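Local coordinates for DsbA-like disulfide oxidoreductase (Wolbachia endosymbiont of Drosophila melanogaster, PDB 6EEZ), which catalyses thiol-disulfide exchange, acting as a homotrimeric disulfide isomerase of the thioredoxin-like DsbA family, at residues E94-F97 and D98-A102; A77-K80 and A81-A85; G171-L175 and N176-K180; S84-A87 and V88-L91; I140-M143 and I144-R148. All blocks are in the same frame, centred on the assembly; numbering follows the deposited sequence.

How the interactions relate
Four of the five contacts lie in the helical part of this thioredoxin-like chain, and interaction 3 lies apart. Interactions 2 and 4 are overlapping pieces of helix 76-91 that share Ser84 and Ala85; their centres are about 10 Å apart. Interaction 1, on helix 96-105, packs against both through Phe99, whose CD2 is 3.3 Å from Ala85 CA. Interaction 5, on helix 137-154, joins interaction 2 by a salt bridge, Lys83 NZ to Glu141 OE1, 2.8 Å, and interaction 4 by Met143 against Leu86 and Phe90. Interaction 3 begins helix 175-185, with its centre about 22 Å from that of interaction 1. His100 and Ser78 lie near the Cys45-Cys48 disulfide without touching it.

Interaction 1 (E94-F97 and D98-A102); sequences EKYF and DFHHA
Phe97 lies beside His101 and crosses the side chain of His100, one turn further along helix 96-105. Its CB sits 3.3 Å from Asp98 N. CG is anti to the backbone N and beside the carbonyl carbon (chi1 -177°), which directs the ring toward the next turn. The two sides of the ring reach different histidines. CE1 approaches His100 CD2 at 4.1 Å, and CE2 approaches His101 CB at 4.0 Å. At the tip, CZ comes obliquely to the His101 ring, 4.2 Å from His101 CD2. The ring planes of Phe97 and His101 are 19° apart, but the rings are slid so that they barely overlap. Phe97 and His100 are also near parallel, at 24°, and barely overlap. The three rings form an aromatic cluster on the helix. Beneath it, His101 N donates to Phe97 O at 2.8 Å and His100 N to Tyr96 O at 2.9 Å. His101 NE2 bonds Asn53 OD1, while the His100 ring meets that of Phe68. Tyr96 OH is held by Asp70 OD2, and its CE2 lies 4.1 Å from His100 CB. Phe97 therefore meets the histidines through carbon atoms, obliquely and with little stacking. The polar fixing of His101 comes from helix 52-60.

Interaction 2 (A77-K80 and A81-A85); sequences ASLK and AAKSA
Lys80 O is gripped twice by Ser84. The hydroxyl OG donates to it at 2.7 Å, and the amide N of the same serine donates at 2.9 Å. The two donors arrive from opposite faces of the carbonyl plane, and OG stands well above that plane. The serine can do this because its OG is anti to its carbonyl carbon, beside its backbone N (chi1 -57°), so that it turns back toward the preceding turn. The hydroxyl of this buried side chain is thus satisfied within its own helix. The contact belongs to helix 76-91 of the thioredoxin-like fold, where i to i+4 backbone bonds run from Ala77, Ser78 and Leu79 to Ala81, Ala82 and Lys83. On another side of the helix, Leu79 and Lys83 run side by side. Leu79 CD1 lies 3.9 Å from Lys83 CE, and Lys83 CG sits 3.0 Å from Leu79 O. The lysine chain is bent at chi2 (-99°), and its amino group goes on to a salt bridge with Glu141 on helix 137-154. The Lys80 chain is fully extended, and its NZ forms a salt bridge with Asp112. The methyls of Ala81 and Ala82 are buried against Phe110 and against Pro72 and Ile144.

Interaction 3 (G171-L175 and N176-K180); sequences GATDL and NVLRK
Asn176 meets Asp174 at the start of helix 175-185. Its CG sits between its own backbone N and carbonyl carbon (chi1 64°), which swings OD1 back to 3.1 Å from Asp174 CB. The two side chains run alongside each other, with the carboxylate and amide planes 30° apart. Asp174 holds the N-cap position, but its carboxylate makes no capping bond. Val177 comes next. Its N donates to Asp174 O at 3.2 Å from above the carbonyl plane, and its CB is 4.1 Å from Thr173 CG2. Leu178 follows as the buried member. Its N gives a second, weak bond to Asp174 O, and its CD2 lies 3.7 Å from Thr173 CG2. Beyond that methyl, Leu178 packs on Phe169, Leu162 and Ile164, so it seats the first turn of the helix on the edge of the sheet. Arg179 N then donates to Leu175 O at 2.9 Å, in the carbonyl plane. Its extended chain crosses Leu175, and Leu175 CD2 stands over the centre of one guanidinium face, 3.8 Å above the plane. The Leu175 side chain also packs on Asp54, Gln57 and Leu58 of helix 52-60. Arg179 NE forms a salt bridge with Asp61. The leucine methyl thus covers a flat face of the guanidinium while NE is used for the charge pair. Arg179 is held by apolar cover and by its charge pair with Asp61, while Leu175 packs the helix start on helix 52-60.

Interaction 4 (S84-A87 and V88-L91); sequences SALA and VYFL
This is a local, largely buried i to i+4 contact on the last turns of helix 76-91, in the helical part of the thioredoxin-like fold. Successive i to i+4 bonds run as far as Phe90. Val88 N donates to Ser84 O at 3.0 Å, Tyr89 N to Ala85 O at 3.1 Å, and Phe90 N to Leu86 O at 3.1 Å. Val88 N also makes a weak bond to Ala85 O. The side chains add apolar contact on the same helix. Leu86 CD2 reaches Tyr89 CB at 4.3 Å, and Leu86 CB lies loosely against Phe90 CE2. Val88 CG2 sets a methyl against a carbonyl oxygen, 3.5 Å from Ser84 O. Phe90 has its CG beside its backbone N (chi1 -77°), which turns the ring back over the preceding turn and brings CD2 to 3.1 Å from Leu86 O. Tyr89 has its CG anti to the backbone N, and its ring leads off to Tyr96 and Pro26. It also makes a cation-pi contact with Lys93. Leu86 and Phe90 both pack on Met143 of helix 137-154, while Ala87 and Leu91 face helix 126-135, where Ser132 OG bonds Ala87 O. The contact therefore sits among helices 96-105, 126-135 and 137-154. Leu91 CG approaches Ala87 O at 3.5 Å. Tyr89 and Phe90 are neighbours in sequence, yet their rings meet edge to face: Tyr89 CD2 stands 3.7 Å above the Phe90 ring, over its centre.

Interaction 5 (I140-M143 and I144-R148); sequences IEQM and INNSR
Glu141 sends CG anti to its backbone N (chi1 169°) and bends at chi2 (69°), which folds its carboxylate along the helix toward Asn145, one turn on. Asn145 places CG beside its own backbone N, and its amide comes up to meet it. ND2 donates to Glu141 OE2 at 2.9 Å. The bond is bent (140° at the hydrogen), with ND2 above the carboxylate plane; the two flat groups are nearly perpendicular. A water bridges the two side chains: it donates to Asn145 OD1 at 2.9 Å and weakly to Glu141 OE1. Glu141 OE1 also takes the salt bridge from Lys83 of helix 76-91. Below, Asn145 N bonds Glu141 O at 3.0 Å in the usual i to i+4 manner of helix 137-154. On the buried side, Ile140 and Ile144 run side by side, with CG2 of Ile140 4.2 Å from CD1 of Ile144. Gln142 and Asn146 also lie side by side, Gln142 CG being 3.9 Å from Asn146 ND2. Ser147 N bonds Met143 O, which also accepts from Tyr25. The Glu141 carboxylate is therefore shared between an amide, a water and Lys83. This would probably favour its ionised form and fix its rotation where it can join the two helices.

Interaction 1 (E94-F97 and D98-A102)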
loop_
_atom_site.group_PDB
_atom_site.type_symbol
_atom_site.label_atom_id
_atom_site.label_comp_id
_atom_site.label_asym_id
_atom_site.label_seq_id
_atom_site.Cartn_x
_atom_site.Cartn_y
_atom_site.Cartn_z
ATOM N N GLU A 94 -10.664 -9.355 -3.327
ATOM C CA GLU A 94 -11.687 -8.620 -2.589
ATOM C C GLU A 94 -11.413 -8.641 -1.089
ATOM O O GLU A 94 -12.041 -7.908 -0.324
ATOM C CB GLU A 94 -13.081 -9.206 -2.867
ATOM C CG GLU A 94 -13.404 -9.403 -4.354
ATOM C CD GLU A 94 -14.545 -8.511 -4.847
ATOM O OE1 GLU A 94 -15.612 -9.054 -5.231
ATOM O OE2 GLU A 94 -14.366 -7.268 -4.858
ATOM N N LYS A 95 -10.481 -9.496 -0.676
ATOM C CA LYS A 95 -10.149 -9.660 0.734
ATOM C C LYS A 95 -8.835 -8.935 1.079
ATOM O O LYS A 95 -8.460 -8.842 2.254
ATOM C CB LYS A 95 -10.052 -11.146 1.079
ATOM C CG LYS A 95 -11.390 -11.913 0.938
ATOM C CD LYS A 95 -12.057 -12.133 2.275
ATOM C CE LYS A 95 -13.551 -12.477 2.158
ATOM N NZ LYS A 95 -13.845 -13.806 2.763
ATOM N N TYR A 96 -8.138 -8.415 0.065
ATOM C CA TYR A 96 -6.849 -7.798 0.327
ATOM C C TYR A 96 -7.018 -6.582 1.239
ATOM O O TYR A 96 -6.271 -6.439 2.196
ATOM C CB TYR A 96 -6.117 -7.381 -0.956
ATOM C CG TYR A 96 -4.888 -6.567 -0.621
ATOM C CD1 TYR A 96 -3.687 -7.183 -0.329
ATOM C CD2 TYR A 96 -4.956 -5.193 -0.525
ATOM C CE1 TYR A 96 -2.582 -6.453 0.015
ATOM C CE2 TYR A 96 -3.870 -4.463 -0.184
ATOM C CZ TYR A 96 -2.681 -5.079 0.077
ATOM O OH TYR A 96 -1.604 -4.292 0.418
ATOM N N PHE A 97 -7.987 -5.714 0.962
ATOM C CA PHE A 97 -8.149 -4.535 1.803
ATOM C C PHE A 97 -8.501 -4.915 3.248
ATOM O O PHE A 97 -8.144 -4.189 4.192
ATOM C CB PHE A 97 -9.215 -3.586 1.249
ATOM C CG PHE A 97 -9.364 -2.316 2.061
ATOM C CD1 PHE A 97 -8.538 -1.216 1.818
ATOM C CD2 PHE A 97 -10.314 -2.235 3.086
ATOM C CE1 PHE A 97 -8.664 -0.060 2.562
ATOM C CE2 PHE A 97 -10.440 -1.088 3.846
ATOM C CZ PHE A 97 -9.620 0.009 3.582
ATOM N N ASP A 98 -9.204 -6.035 3.421
ATOM C CA ASP A 98 -9.590 -6.491 4.758
ATOM C C ASP A 98 -8.385 -6.942 5.561
ATOM O O ASP A 98 -8.278 -6.647 6.750
ATOM C CB ASP A 98 -10.603 -7.627 4.669
ATOM C CG ASP A 98 -11.910 -7.173 4.108
ATOM O OD1 ASP A 98 -12.202 -5.964 4.199
ATOM O OD2 ASP A 98 -12.656 -8.020 3.592
ATOM N N PHE A 99 -7.477 -7.660 4.914
ATOM C CA PHE A 99 -6.236 -8.010 5.570
ATOM C C PHE A 99 -5.477 -6.722 5.856
ATOM O O PHE A 99 -5.020 -6.506 6.970
ATOM C CB PHE A 99 -5.392 -8.958 4.724
ATOM C CG PHE A 99 -4.146 -9.406 5.419
ATOM C CD1 PHE A 99 -4.171 -10.512 6.253
ATOM C CD2 PHE A 99 -2.966 -8.686 5.297
ATOM C CE1 PHE A 99 -3.036 -10.912 6.922
ATOM C CE2 PHE A 99 -1.818 -9.081 5.966
ATOM C CZ PHE A 99 -1.857 -10.199 6.780
ATOM N N HIS A 100 -5.374 -5.866 4.844
ATOM C CA HIS A 100 -4.661 -4.595 4.943
ATOM C C HIS A 100 -5.082 -3.801 6.170
ATOM O O HIS A 100 -4.245 -3.385 6.973
ATOM C CB HIS A 100 -4.905 -3.767 3.671
ATOM C CG HIS A 100 -4.434 -2.345 3.746
ATOM N ND1 HIS A 100 -3.200 -1.941 3.271
ATOM C CD2 HIS A 100 -5.041 -1.223 4.202
ATOM C CE1 HIS A 100 -3.065 -0.639 3.431
ATOM N NE2 HIS A 100 -4.168 -0.173 3.995
ATOM N N HIS A 101 -6.387 -3.593 6.305
ATOM C CA HIS A 101 -6.914 -2.712 7.335
ATOM C C HIS A 101 -6.784 -3.359 8.717
ATOM O O HIS A 101 -6.498 -2.675 9.716
ATOM C CB HIS A 101 -8.379 -2.362 7.048
ATOM C CG HIS A 101 -8.883 -1.209 7.850
ATOM N ND1 HIS A 101 -9.676 -1.370 8.964
ATOM C CD2 HIS A 101 -8.688 0.123 7.715
ATOM C CE1 HIS A 101 -9.956 -0.185 9.475
ATOM N NE2 HIS A 101 -9.371 0.739 8.734
ATOM N N ALA A 102 -6.989 -4.671 8.778
ATOM C CA ALA A 102 -6.785 -5.393 10.032
ATOM C C ALA A 102 -5.322 -5.347 10.454
ATOM O O ALA A 102 -5.031 -5.223 11.631
ATOM C CB ALA A 102 -7.248 -6.838 9.914
#

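Interaction 2 (A77-K80 and A81-A85)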
loop_
_atom_site.group_PDB
_atom_site.type_symbol
_atom_site.label_atom_id
_atom_site.label_comp_id
_atom_site.label_asym_id
_atom_site.label_seq_id
_atom_site.Cartn_x
_atom_site.Cartn_y
_atom_site.Cartn_z
ATOM N N ALA A 77 8.878 -8.965 11.226
ATOM C CA ALA A 77 7.431 -8.921 11.442
ATOM C C ALA A 77 6.691 -8.184 10.302
ATOM O O ALA A 77 5.604 -8.586 9.899
ATOM C CB ALA A 77 7.136 -8.259 12.796
ATOM N N SER A 78 7.292 -7.119 9.776
ATOM C CA SER A 78 6.677 -6.345 8.695
ATOM C C SER A 78 6.706 -7.121 7.387
ATOM O O SER A 78 5.773 -7.066 6.604
ATOM C CB SER A 78 7.391 -5.012 8.505
ATOM O OG SER A 78 7.125 -4.116 9.562
ATOM N N LEU A 79 7.793 -7.843 7.162
ATOM C CA LEU A 79 7.960 -8.620 5.946
ATOM C C LEU A 79 6.958 -9.742 5.920
ATOM O O LEU A 79 6.380 -10.034 4.882
ATOM C CB LEU A 79 9.378 -9.184 5.852
ATOM C CG LEU A 79 9.722 -10.003 4.606
ATOM C CD1 LEU A 79 9.493 -9.207 3.339
ATOM C CD2 LEU A 79 11.170 -10.450 4.653
ATOM N N LYS A 80 6.762 -10.372 7.079
ATOM C CA LYS A 80 5.758 -11.419 7.239
ATOM C C LYS A 80 4.356 -10.912 6.945
ATOM O O LYS A 80 3.608 -11.534 6.195
ATOM C CB LYS A 80 5.789 -11.982 8.650
ATOM C CG LYS A 80 6.957 -12.876 8.946
ATOM C CD LYS A 80 6.836 -13.352 10.371
ATOM C CE LYS A 80 7.912 -14.345 10.755
ATOM N NZ LYS A 80 7.820 -14.613 12.204
ATOM N N ALA A 81 3.999 -9.788 7.550
ATOM C CA ALA A 81 2.665 -9.251 7.376
ATOM C C ALA A 81 2.492 -8.799 5.926
ATOM O O ALA A 81 1.437 -8.994 5.327
ATOM C CB ALA A 81 2.407 -8.116 8.350
ATOM N N ALA A 82 3.554 -8.268 5.333
ATOM C CA ALA A 82 3.486 -7.862 3.938
ATOM C C ALA A 82 3.275 -9.080 3.048
ATOM O O ALA A 82 2.402 -9.066 2.185
ATOM C CB ALA A 82 4.744 -7.107 3.518
ATOM N N LYS A 83 4.070 -10.123 3.260
ATOM C CA LYS A 83 3.977 -11.335 2.456
ATOM C C LYS A 83 2.592 -11.983 2.569
ATOM O O LYS A 83 2.042 -12.510 1.597
ATOM C CB LYS A 83 5.036 -12.362 2.887
ATOM C CG LYS A 83 6.500 -11.969 2.641
ATOM C CD LYS A 83 7.052 -12.596 1.369
ATOM C CE LYS A 83 8.531 -12.284 1.161
ATOM N NZ LYS A 83 9.308 -13.478 0.716
ATOM N N SER A 84 2.050 -11.955 3.780
ATOM C CA SER A 84 0.766 -12.572 4.067
ATOM C C SER A 84 -0.340 -11.799 3.339
ATOM O O SER A 84 -1.244 -12.393 2.737
ATOM C CB SER A 84 0.535 -12.604 5.588
ATOM O OG SER A 84 1.590 -13.288 6.272
ATOM N N ALA A 85 -0.236 -10.475 3.359
ATOM C CA ALA A 85 -1.184 -9.613 2.668
ATOM C C ALA A 85 -1.301 -9.993 1.202
ATOM O O ALA A 85 -2.401 -10.175 0.681
ATOM C CB ALA A 85 -0.777 -8.164 2.800
#

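Interaction 3 (G171-L175 and N176-K180)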
loop_
_atom_site.group_PDB
_atom_site.type_symbol
_atom_site.label_atom_id
_atom_site.label_comp_id
_atom_site.label_asym_id
_atom_site.label_seq_id
_atom_site.Cartn_x
_atom_site.Cartn_y
_atom_site.Cartn_z
ATOM N N GLY A 171 4.554 11.152 4.961
ATOM C CA GLY A 171 4.126 11.113 6.355
ATOM C C GLY A 171 2.604 11.125 6.526
ATOM O O GLY A 171 1.869 10.775 5.608
ATOM N N ALA A 172 2.139 11.523 7.708
ATOM C CA ALA A 172 0.715 11.517 8.030
ATOM C C ALA A 172 0.046 12.765 7.501
ATOM O O ALA A 172 -0.255 13.684 8.250
ATOM C CB ALA A 172 0.500 11.418 9.513
ATOM N N THR A 173 -0.194 12.778 6.208
ATOM C CA THR A 173 -0.798 13.919 5.554
ATOM C C THR A 173 -2.247 14.039 5.935
ATOM O O THR A 173 -2.977 13.061 5.884
ATOM C CB THR A 173 -0.714 13.793 4.023
ATOM O OG1 THR A 173 0.630 13.481 3.654
ATOM C CG2 THR A 173 -1.156 15.073 3.354
ATOM N N ASP A 174 -2.666 15.246 6.283
ATOM C CA ASP A 174 -4.068 15.511 6.580
ATOM C C ASP A 174 -4.967 15.148 5.401
ATOM O O ASP A 174 -4.623 15.377 4.231
ATOM C CB ASP A 174 -4.260 16.983 6.948
ATOM C CG ASP A 174 -3.629 17.335 8.295
ATOM O OD1 ASP A 174 -3.509 16.427 9.157
ATOM O OD2 ASP A 174 -3.273 18.520 8.499
ATOM N N LEU A 175 -6.126 14.591 5.729
ATOM C CA LEU A 175 -7.090 14.127 4.736
ATOM C C LEU A 175 -7.566 15.244 3.805
ATOM O O LEU A 175 -7.751 15.017 2.615
ATOM C CB LEU A 175 -8.300 13.493 5.441
ATOM C CG LEU A 175 -9.346 12.816 4.547
ATOM C CD1 LEU A 175 -8.702 11.842 3.577
ATOM C CD2 LEU A 175 -10.424 12.094 5.405
ATOM N N ASN A 176 -7.749 16.445 4.348
ATOM C CA ASN A 176 -8.262 17.566 3.568
ATOM C C ASN A 176 -7.302 17.997 2.464
ATOM O O ASN A 176 -7.722 18.519 1.439
ATOM C CB ASN A 176 -8.567 18.758 4.484
ATOM C CG ASN A 176 -7.322 19.312 5.161
ATOM O OD1 ASN A 176 -6.703 18.642 5.983
ATOM N ND2 ASN A 176 -6.962 20.549 4.834
ATOM N N VAL A 177 -6.010 17.774 2.669
ATOM C CA VAL A 177 -5.010 18.122 1.660
ATOM C C VAL A 177 -5.075 17.137 0.520
ATOM O O VAL A 177 -5.047 17.511 -0.656
ATOM C CB VAL A 177 -3.611 18.131 2.252
ATOM C CG1 VAL A 177 -2.534 18.325 1.154
ATOM C CG2 VAL A 177 -3.522 19.205 3.305
ATOM N N LEU A 178 -5.164 15.868 0.876
ATOM C CA LEU A 178 -5.324 14.823 -0.108
ATOM C C LEU A 178 -6.616 15.016 -0.904
ATOM O O LEU A 178 -6.623 14.855 -2.120
ATOM C CB LEU A 178 -5.313 13.457 0.568
ATOM C CG LEU A 178 -4.059 13.115 1.388
ATOM C CD1 LEU A 178 -4.218 11.703 1.931
ATOM C CD2 LEU A 178 -2.720 13.228 0.600
ATOM N N ARG A 179 -7.696 15.404 -0.234
ATOM C CA ARG A 179 -8.992 15.550 -0.915
ATOM C C ARG A 179 -9.012 16.709 -1.921
ATOM O O ARG A 179 -9.613 16.595 -2.988
ATOM C CB ARG A 179 -10.130 15.736 0.109
ATOM C CG ARG A 179 -10.654 14.420 0.687
ATOM C CD ARG A 179 -11.767 14.621 1.701
ATOM N NE ARG A 179 -12.425 13.350 2.035
ATOM C CZ ARG A 179 -13.213 13.162 3.096
ATOM N NH1 ARG A 179 -13.439 14.160 3.936
ATOM N NH2 ARG A 179 -13.756 11.973 3.323
ATOM N N LYS A 180 -8.376 17.816 -1.562
ATOM C CA LYS A 180 -8.268 18.973 -2.439
ATOM C C LYS A 180 -7.437 18.636 -3.691
ATOM O O LYS A 180 -7.787 19.038 -4.802
ATOM C CB LYS A 180 -7.653 20.155 -1.670
ATOM C CG LYS A 180 -7.368 21.404 -2.517
ATOM C CD LYS A 180 -6.978 22.623 -1.668
ATOM C CE LYS A 180 -5.573 23.147 -2.025
ATOM N NZ LYS A 180 -5.321 24.539 -1.528
#

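Interaction 4 (S84-A87 and V88-L91)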
loop_
_atom_site.group_PDB
_atom_site.type_symbol
_atom_site.label_atom_id
_atom_site.label_comp_id
_atom_site.label_asym_id
_atom_site.label_seq_id
_atom_site.Cartn_x
_atom_site.Cartn_y
_atom_site.Cartn_z
ATOM N N SER A 84 2.050 -11.955 3.780
ATOM C CA SER A 84 0.766 -12.572 4.067
ATOM C C SER A 84 -0.340 -11.799 3.339
ATOM O O SER A 84 -1.244 -12.393 2.737
ATOM C CB SER A 84 0.535 -12.604 5.588
ATOM O OG SER A 84 1.590 -13.288 6.272
ATOM N N ALA A 85 -0.236 -10.475 3.359
ATOM C CA ALA A 85 -1.184 -9.613 2.668
ATOM C C ALA A 85 -1.301 -9.993 1.202
ATOM O O ALA A 85 -2.401 -10.175 0.681
ATOM C CB ALA A 85 -0.777 -8.164 2.800
ATOM N N LEU A 86 -0.174 -10.124 0.522
ATOM C CA LEU A 86 -0.240 -10.478 -0.885
ATOM C C LEU A 86 -0.686 -11.935 -1.060
ATOM O O LEU A 86 -1.257 -12.276 -2.085
ATOM C CB LEU A 86 1.101 -10.232 -1.566
ATOM C CG LEU A 86 1.435 -8.754 -1.748
ATOM C CD1 LEU A 86 2.846 -8.558 -2.305
ATOM C CD2 LEU A 86 0.420 -8.125 -2.677
ATOM N N ALA A 87 -0.456 -12.788 -0.063
ATOM C CA ALA A 87 -0.870 -14.183 -0.175
ATOM C C ALA A 87 -2.398 -14.270 -0.184
ATOM O O ALA A 87 -2.982 -15.139 -0.833
ATOM C CB ALA A 87 -0.300 -15.010 0.947
ATOM N N VAL A 88 -3.024 -13.345 0.533
ATOM C CA VAL A 88 -4.469 -13.175 0.518
ATOM C C VAL A 88 -4.949 -12.603 -0.825
ATOM O O VAL A 88 -5.930 -13.070 -1.404
ATOM C CB VAL A 88 -4.909 -12.246 1.679
ATOM C CG1 VAL A 88 -6.348 -11.763 1.503
ATOM C CG2 VAL A 88 -4.732 -12.959 3.004
ATOM N N TYR A 89 -4.263 -11.577 -1.305
ATOM C CA TYR A 89 -4.593 -10.945 -2.575
ATOM C C TYR A 89 -4.745 -11.949 -3.709
ATOM O O TYR A 89 -5.695 -11.891 -4.487
ATOM C CB TYR A 89 -3.512 -9.924 -2.932
ATOM C CG TYR A 89 -3.612 -9.343 -4.316
ATOM C CD1 TYR A 89 -4.559 -8.377 -4.619
ATOM C CD2 TYR A 89 -2.727 -9.733 -5.311
ATOM C CE1 TYR A 89 -4.637 -7.819 -5.883
ATOM C CE2 TYR A 89 -2.791 -9.180 -6.587
ATOM C CZ TYR A 89 -3.749 -8.222 -6.868
ATOM O OH TYR A 89 -3.815 -7.686 -8.138
ATOM N N PHE A 90 -3.802 -12.872 -3.800
ATOM C CA PHE A 90 -3.803 -13.806 -4.898
ATOM C C PHE A 90 -4.857 -14.893 -4.751
ATOM O O PHE A 90 -5.254 -15.490 -5.748
ATOM C CB PHE A 90 -2.414 -14.412 -5.050
ATOM C CG PHE A 90 -1.444 -13.487 -5.721
ATOM C CD1 PHE A 90 -1.566 -13.202 -7.081
ATOM C CD2 PHE A 90 -0.437 -12.880 -5.001
ATOM C CE1 PHE A 90 -0.678 -12.334 -7.711
ATOM C CE2 PHE A 90 0.469 -12.007 -5.626
ATOM C CZ PHE A 90 0.342 -11.733 -6.977
ATOM N N LEU A 91 -5.318 -15.142 -3.529
ATOM C CA LEU A 91 -6.456 -16.052 -3.315
ATOM C C LEU A 91 -7.760 -15.376 -3.688
ATOM O O LEU A 91 -8.615 -15.960 -4.353
ATOM C CB LEU A 91 -6.541 -16.507 -1.861
ATOM C CG LEU A 91 -5.489 -17.479 -1.345
ATOM C CD1 LEU A 91 -5.564 -17.520 0.164
ATOM C CD2 LEU A 91 -5.698 -18.867 -1.928
#

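Interaction 5 (I140-M143 and I144-R148)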
loop_
_atom_site.group_PDB
_atom_site.type_symbol
_atom_site.label_atom_id
_atom_site.label_comp_id
_atom_site.label_asym_id
_atom_site.label_seq_id
_atom_site.Cartn_x
_atom_site.Cartn_y
_atom_site.Cartn_z
ATOM N N ILE A 140 5.361 -13.055 -4.978
ATOM C CA ILE A 140 5.260 -12.173 -3.824
ATOM C C ILE A 140 6.628 -11.553 -3.533
ATOM O O ILE A 140 6.736 -10.361 -3.266
ATOM C CB ILE A 140 4.764 -12.931 -2.575
ATOM C CG1 ILE A 140 3.324 -13.407 -2.796
ATOM C CG2 ILE A 140 4.865 -12.045 -1.341
ATOM C CD1 ILE A 140 2.852 -14.432 -1.794
ATOM N N GLU A 141 7.660 -12.388 -3.557
ATOM C CA GLU A 141 9.011 -11.939 -3.295
ATOM C C GLU A 141 9.385 -10.863 -4.322
ATOM O O GLU A 141 9.894 -9.810 -3.963
ATOM C CB GLU A 141 9.984 -13.124 -3.343
ATOM C CG GLU A 141 11.470 -12.744 -3.349
ATOM C CD GLU A 141 11.936 -12.141 -2.024
ATOM O OE1 GLU A 141 11.190 -12.239 -1.021
ATOM O OE2 GLU A 141 13.060 -11.590 -1.981
ATOM N N GLN A 142 9.098 -11.137 -5.592
ATOM C CA GLN A 142 9.383 -10.210 -6.685
ATOM C C GLN A 142 8.676 -8.881 -6.493
ATOM O O GLN A 142 9.279 -7.817 -6.691
ATOM C CB GLN A 142 8.975 -10.822 -8.027
ATOM C CG GLN A 142 9.443 -10.038 -9.231
ATOM C CD GLN A 142 9.061 -10.695 -10.549
ATOM O OE1 GLN A 142 7.959 -10.484 -11.050
ATOM N NE2 GLN A 142 9.976 -11.491 -11.122
ATOM N N MET A 143 7.406 -8.944 -6.096
ATOM C CA MET A 143 6.607 -7.726 -5.936
ATOM C C MET A 143 7.122 -6.867 -4.795
ATOM O O MET A 143 7.109 -5.643 -4.884
ATOM C CB MET A 143 5.128 -8.064 -5.704
ATOM C CG MET A 143 4.397 -8.568 -6.943
ATOM S SD MET A 143 2.727 -9.197 -6.585
ATOM C CE MET A 143 1.870 -7.660 -6.265
ATOM N N ILE A 144 7.565 -7.498 -3.716
ATOM C CA ILE A 144 8.015 -6.748 -2.553
ATOM C C ILE A 144 9.382 -6.131 -2.848
ATOM O O ILE A 144 9.659 -4.996 -2.465
ATOM C CB ILE A 144 8.074 -7.638 -1.300
ATOM C CG1 ILE A 144 6.651 -7.858 -0.771
ATOM C CG2 ILE A 144 8.972 -7.014 -0.222
ATOM C CD1 ILE A 144 6.558 -8.706 0.454
ATOM N N ASN A 145 10.228 -6.874 -3.541
ATOM C CA ASN A 145 11.528 -6.353 -3.914
ATOM C C ASN A 145 11.362 -5.163 -4.838
ATOM O O ASN A 145 12.076 -4.155 -4.708
ATOM C CB ASN A 145 12.376 -7.429 -4.586
ATOM C CG ASN A 145 12.926 -8.425 -3.598
ATOM O OD1 ASN A 145 13.061 -8.125 -2.409
ATOM N ND2 ASN A 145 13.263 -9.618 -4.084
ATOM N N ASN A 146 10.400 -5.257 -5.753
ATOM C CA ASN A 146 10.208 -4.186 -6.711
ATOM C C ASN A 146 9.695 -2.950 -6.014
ATOM O O ASN A 146 10.094 -1.852 -6.368
ATOM C CB ASN A 146 9.281 -4.621 -7.846
ATOM C CG ASN A 146 9.993 -5.492 -8.876
ATOM O OD1 ASN A 146 11.233 -5.528 -8.944
ATOM N ND2 ASN A 146 9.222 -6.189 -9.688
ATOM N N SER A 147 8.871 -3.111 -4.980
ATOM C CA SER A 147 8.398 -1.950 -4.221
ATOM C C SER A 147 9.502 -1.331 -3.381
ATOM O O SER A 147 9.568 -0.104 -3.244
ATOM C CB SER A 147 7.235 -2.325 -3.306
ATOM O OG SER A 147 6.079 -2.630 -4.049
ATOM N N ARG A 148 10.362 -2.161 -2.797
ATOM C CA ARG A 148 11.466 -1.638 -2.014
ATOM C C ARG A 148 12.410 -0.807 -2.889
ATOM O O ARG A 148 12.859 0.263 -2.492
ATOM C CB ARG A 148 12.241 -2.773 -1.348
ATOM C CG ARG A 148 11.527 -3.386 -0.163
ATOM C CD ARG A 148 12.247 -4.652 0.278
ATOM N NE ARG A 148 11.899 -5.000 1.656
ATOM C CZ ARG A 148 12.261 -6.129 2.250
ATOM N NH1 ARG A 148 12.974 -7.029 1.576
ATOM N NH2 ARG A 148 11.924 -6.349 3.522
HETATM O O HOH W 1 11.681 -9.543 -0.305
#